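Local coordinates for protein neural CELL adhesion molecule (Homo sapiens, PDB 2VKX) that probably mediates adhesion between cells as a surface receptor, the tandem fibronectin type III domains forming part of its extracellular region, at residues 178-183 and 196-201. The protein carries 1 engineered substitution. Numbering follows the deposited sequence.
Sequences YEVYVV and FVFRTA
Tyr178 meets Phe198 through both backbone and side chain. Its N donates to Phe198 O (2.8 Å) in a nearly straight bond, and its O accepts a hydrogen bond from Phe198 N, which makes this an antiparallel hydrogen-bonded pair. On the face of the sheet that carries both rings, Phe198 CG stands between its own backbone N and carbonyl carbon (chi1 67°), which swings the ring back across the neighbouring strand until CZ lies 3.4 Å from Tyr178 CB, the methylene sitting over one face of the phenyl ring. The two ring planes are almost parallel, 9° apart, but slid past each other with centroids at 5.5 Å, so they barely overlap. Tyrosine suits this place because its ring can lie buried against Phe198, Leu172 and the methyl group of Thr200, while its hydroxyl hydrogen-bonds to Asp173 N.

Glu179 and Val197 form a non-hydrogen-bonded pair whose side chains project from the opposite face to Tyr178 and Phe198. CB of the glutamate is 4.1 Å from Val197 CG2; beyond it the extended chain leads away from Val197, and the carboxylate OE1 forms a salt bridge with Arg148 of strand 140-149. Phe196 offers its O to a CA-H contact from Glu179.

Val180 returns to the face of Tyr178 and pairs with Phe196: Val180 N gives a hydrogen bond to Phe196 O (2.8 Å), and Phe196 N answers to Val180 O (2.9 Å). The branched side chain of Val180 favours the extended backbone and sends CG2 to the edge of the Phe198 ring, 3.7 Å from CE2, while Val145 and Tyr147 also pack against it. Phe196 and Phe198 reach Ile126, packing strand 189-199 against strand 126-131. Strands 177-186 and 189-199 thus form the antiparallel F-G hairpin of a fibronectin type III beta sandwich.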
ATOM      1  N   TYR A 178      -3.611  19.384 -32.036  1.00 30.34           N
ATOM      2  CA  TYR A 178      -4.313  19.476 -30.763  1.00 30.38           C
ATOM      3  C   TYR A 178      -3.430  19.213 -29.548  1.00 30.33           C
ATOM      4  O   TYR A 178      -2.355  18.620 -29.666  1.00 30.87           O
ATOM      5  CB  TYR A 178      -5.461  18.462 -30.725  1.00 28.58           C
ATOM      6  CG  TYR A 178      -6.599  18.739 -31.661  1.00 29.55           C
ATOM      7  CD1 TYR A 178      -6.536  18.375 -33.012  1.00 30.29           C
ATOM      8  CD2 TYR A 178      -7.759  19.352 -31.196  1.00 29.93           C
ATOM      9  CE1 TYR A 178      -7.612  18.617 -33.872  1.00 28.44           C
ATOM     10  CE2 TYR A 178      -8.834  19.597 -32.043  1.00 28.88           C
ATOM     11  CZ  TYR A 178      -8.756  19.227 -33.374  1.00 29.04           C
ATOM     12  OH  TYR A 178      -9.840  19.466 -34.184  1.00 31.85           O
ATOM     13  N   GLU A 179      -3.902  19.658 -28.386  1.00 29.03           N
ATOM     14  CA  GLU A 179      -3.216  19.409 -27.120  1.00 31.62           C
ATOM     15  C   GLU A 179      -4.270  18.932 -26.124  1.00 31.73           C
ATOM     16  O   GLU A 179      -5.348  19.520 -26.009  1.00 31.93           O
ATOM     17  CB  GLU A 179      -2.510  20.662 -26.576  1.00 32.90           C
ATOM     18  CG  GLU A 179      -3.425  21.822 -26.196  1.00 36.11           C
ATOM     19  CD  GLU A 179      -2.652  22.984 -25.582  1.00 38.27           C
ATOM     20  OE1 GLU A 179      -3.280  24.010 -25.223  1.00 37.63           O
ATOM     21  OE2 GLU A 179      -1.412  22.863 -25.461  1.00 37.40           O
ATOM     22  N   VAL A 180      -3.960  17.843 -25.428  1.00 30.42           N
ATOM     23  CA  VAL A 180      -4.857  17.273 -24.446  1.00 29.25           C
ATOM     24  C   VAL A 180      -4.264  17.410 -23.059  1.00 30.11           C
ATOM     25  O   VAL A 180      -3.075  17.154 -22.860  1.00 29.27           O
ATOM     26  CB  VAL A 180      -5.078  15.775 -24.688  1.00 29.20           C
ATOM     27  CG1 VAL A 180      -5.901  15.194 -23.568  1.00 29.74           C
ATOM     28  CG2 VAL A 180      -5.777  15.555 -25.998  1.00 31.82           C
ATOM     29  N   TYR A 181      -5.095  17.814 -22.103  1.00 30.37           N
ATOM     30  CA  TYR A 181      -4.673  17.925 -20.715  1.00 31.47           C
ATOM     31  C   TYR A 181      -5.500  16.965 -19.857  1.00 31.40           C
ATOM     32  O   TYR A 181      -6.732  16.956 -19.909  1.00 31.37           O
ATOM     33  CB  TYR A 181      -4.830  19.357 -20.202  1.00 33.53           C
ATOM     34  CG  TYR A 181      -3.730  20.289 -20.663  1.00 36.68           C
ATOM     35  CD1 TYR A 181      -3.831  20.981 -21.871  1.00 37.81           C
ATOM     36  CD2 TYR A 181      -2.590  20.487 -19.884  1.00 38.20           C
ATOM     37  CE1 TYR A 181      -2.829  21.854 -22.288  1.00 39.13           C
ATOM     38  CE2 TYR A 181      -1.579  21.354 -20.291  1.00 39.17           C
ATOM     39  CZ  TYR A 181      -1.705  22.038 -21.492  1.00 39.69           C
ATOM     40  OH  TYR A 181      -0.729  22.927 -21.875  1.00 38.17           O
ATOM     41  N   VAL A 182      -4.818  16.135 -19.081  1.00 30.54           N
ATOM     42  CA  VAL A 182      -5.510  15.192 -18.224  1.00 28.70           C
ATOM     43  C   VAL A 182      -5.078  15.394 -16.783  1.00 28.75           C
ATOM     44  O   VAL A 182      -3.888  15.412 -16.479  1.00 28.49           O
ATOM     45  CB  VAL A 182      -5.218  13.744 -18.639  1.00 29.50           C
ATOM     46  CG1 VAL A 182      -5.987  12.781 -17.741  1.00 27.49           C
ATOM     47  CG2 VAL A 182      -5.606  13.540 -20.099  1.00 29.17           C
ATOM     48  N   VAL A 183      -6.055  15.563 -15.900  1.00 28.90           N
ATOM     49  CA  VAL A 183      -5.782  15.760 -14.483  1.00 28.61           C
ATOM     50  C   VAL A 183      -6.489  14.694 -13.655  1.00 28.48           C
ATOM     51  O   VAL A 183      -7.598  14.273 -13.985  1.00 29.60           O
ATOM     52  CB  VAL A 183      -6.252  17.149 -14.024  1.00 28.70           C
ATOM     53  CG1 VAL A 183      -6.103  17.285 -12.521  1.00 31.76           C
ATOM     54  CG2 VAL A 183      -5.438  18.218 -14.721  1.00 28.96           C
ATOM     55  N   PHE A 196      -0.447  16.145 -23.625  1.00 34.95           N
ATOM     56  CA  PHE A 196      -0.142  15.280 -24.753  1.00 33.85           C
ATOM     57  C   PHE A 196      -0.502  16.047 -26.024  1.00 33.47           C
ATOM     58  O   PHE A 196      -1.588  16.616 -26.127  1.00 32.37           O
ATOM     59  CB  PHE A 196      -0.988  14.006 -24.641  1.00 33.82           C
ATOM     60  CG  PHE A 196      -0.718  13.014 -25.706  1.00 34.70           C
ATOM     61  CD1 PHE A 196       0.384  12.164 -25.615  1.00 36.10           C
ATOM     62  CD2 PHE A 196      -1.535  12.948 -26.825  1.00 33.92           C
ATOM     63  CE1 PHE A 196       0.676  11.259 -26.629  1.00 35.17           C
ATOM     64  CE2 PHE A 196      -1.263  12.053 -27.847  1.00 34.85           C
ATOM     65  CZ  PHE A 196      -0.151  11.203 -27.755  1.00 37.20           C
ATOM     66  N   VAL A 197       0.407  16.074 -26.987  1.00 33.33           N
ATOM     67  CA  VAL A 197       0.148  16.794 -28.230  1.00 31.56           C
ATOM     68  C   VAL A 197       0.168  15.886 -29.451  1.00 29.86           C
ATOM     69  O   VAL A 197       1.068  15.066 -29.610  1.00 29.08           O
ATOM     70  CB  VAL A 197       1.167  17.933 -28.435  1.00 30.81           C
ATOM     71  CG1 VAL A 197       0.868  18.683 -29.716  1.00 30.78           C
ATOM     72  CG2 VAL A 197       1.099  18.877 -27.273  1.00 31.35           C
ATOM     73  N   PHE A 198      -0.833  16.043 -30.313  1.00 28.03           N
ATOM     74  CA  PHE A 198      -0.921  15.233 -31.516  1.00 26.15           C
ATOM     75  C   PHE A 198      -1.468  16.021 -32.707  1.00 27.10           C
ATOM     76  O   PHE A 198      -1.913  17.166 -32.578  1.00 24.36           O
ATOM     77  CB  PHE A 198      -1.797  14.009 -31.256  1.00 22.58           C
ATOM     78  CG  PHE A 198      -3.223  14.342 -31.027  1.00 20.68           C
ATOM     79  CD1 PHE A 198      -4.118  14.370 -32.087  1.00 20.02           C
ATOM     80  CD2 PHE A 198      -3.664  14.700 -29.760  1.00 20.12           C
ATOM     81  CE1 PHE A 198      -5.438  14.755 -31.891  1.00 20.23           C
ATOM     82  CE2 PHE A 198      -4.975  15.086 -29.549  1.00 21.10           C
ATOM     83  CZ  PHE A 198      -5.868  15.116 -30.620  1.00 22.84           C
ATOM     84  N   ARG A 199      -1.442  15.372 -33.865  1.00 28.67           N
ATOM     85  CA  ARG A 199      -1.884  15.975 -35.101  1.00 30.33           C
ATOM     86  C   ARG A 199      -2.649  14.995 -35.985  1.00 32.51           C
ATOM     87  O   ARG A 199      -2.135  13.937 -36.359  1.00 35.21           O
ATOM     88  CB  ARG A 199      -0.672  16.522 -35.849  1.00 28.53           C
ATOM     89  CG  ARG A 199      -0.981  16.992 -37.234  1.00 28.48           C
ATOM     90  CD  ARG A 199       0.068  17.938 -37.743  1.00 29.17           C
ATOM     91  NE  ARG A 199      -0.178  18.250 -39.148  1.00 31.61           N
ATOM     92  CZ  ARG A 199       0.314  19.309 -39.782  1.00 29.15           C
ATOM     93  NH1 ARG A 199       1.086  20.173 -39.132  1.00 27.36           N
ATOM     94  NH2 ARG A 199       0.027  19.497 -41.063  1.00 24.65           N
ATOM     95  N   THR A 200      -3.880  15.360 -36.325  1.00 32.77           N
ATOM     96  CA  THR A 200      -4.715  14.518 -37.162  1.00 33.58           C
ATOM     97  C   THR A 200      -4.159  14.458 -38.578  1.00 34.39           C
ATOM     98  O   THR A 200      -3.313  15.270 -38.962  1.00 32.64           O
ATOM     99  CB  THR A 200      -6.158  15.041 -37.202  1.00 33.72           C
ATOM    100  OG1 THR A 200      -6.169  16.399 -37.668  1.00 34.52           O
ATOM    101  CG2 THR A 200      -6.767  14.981 -35.820  1.00 31.40           C
ATOM    102  N   ALA A 201      -4.637  13.482 -39.343  1.00 35.59           N
ATOM    103  CA  ALA A 201      -4.201  13.300 -40.718  1.00 37.41           C
ATOM    104  C   ALA A 201      -4.766  14.391 -41.632  1.00 39.26           C
ATOM    105  O   ALA A 201      -5.612  15.190 -41.222  1.00 36.91           O
ATOM    106  CB  ALA A 201      -4.618  11.927 -41.213  1.00 36.69           C
TER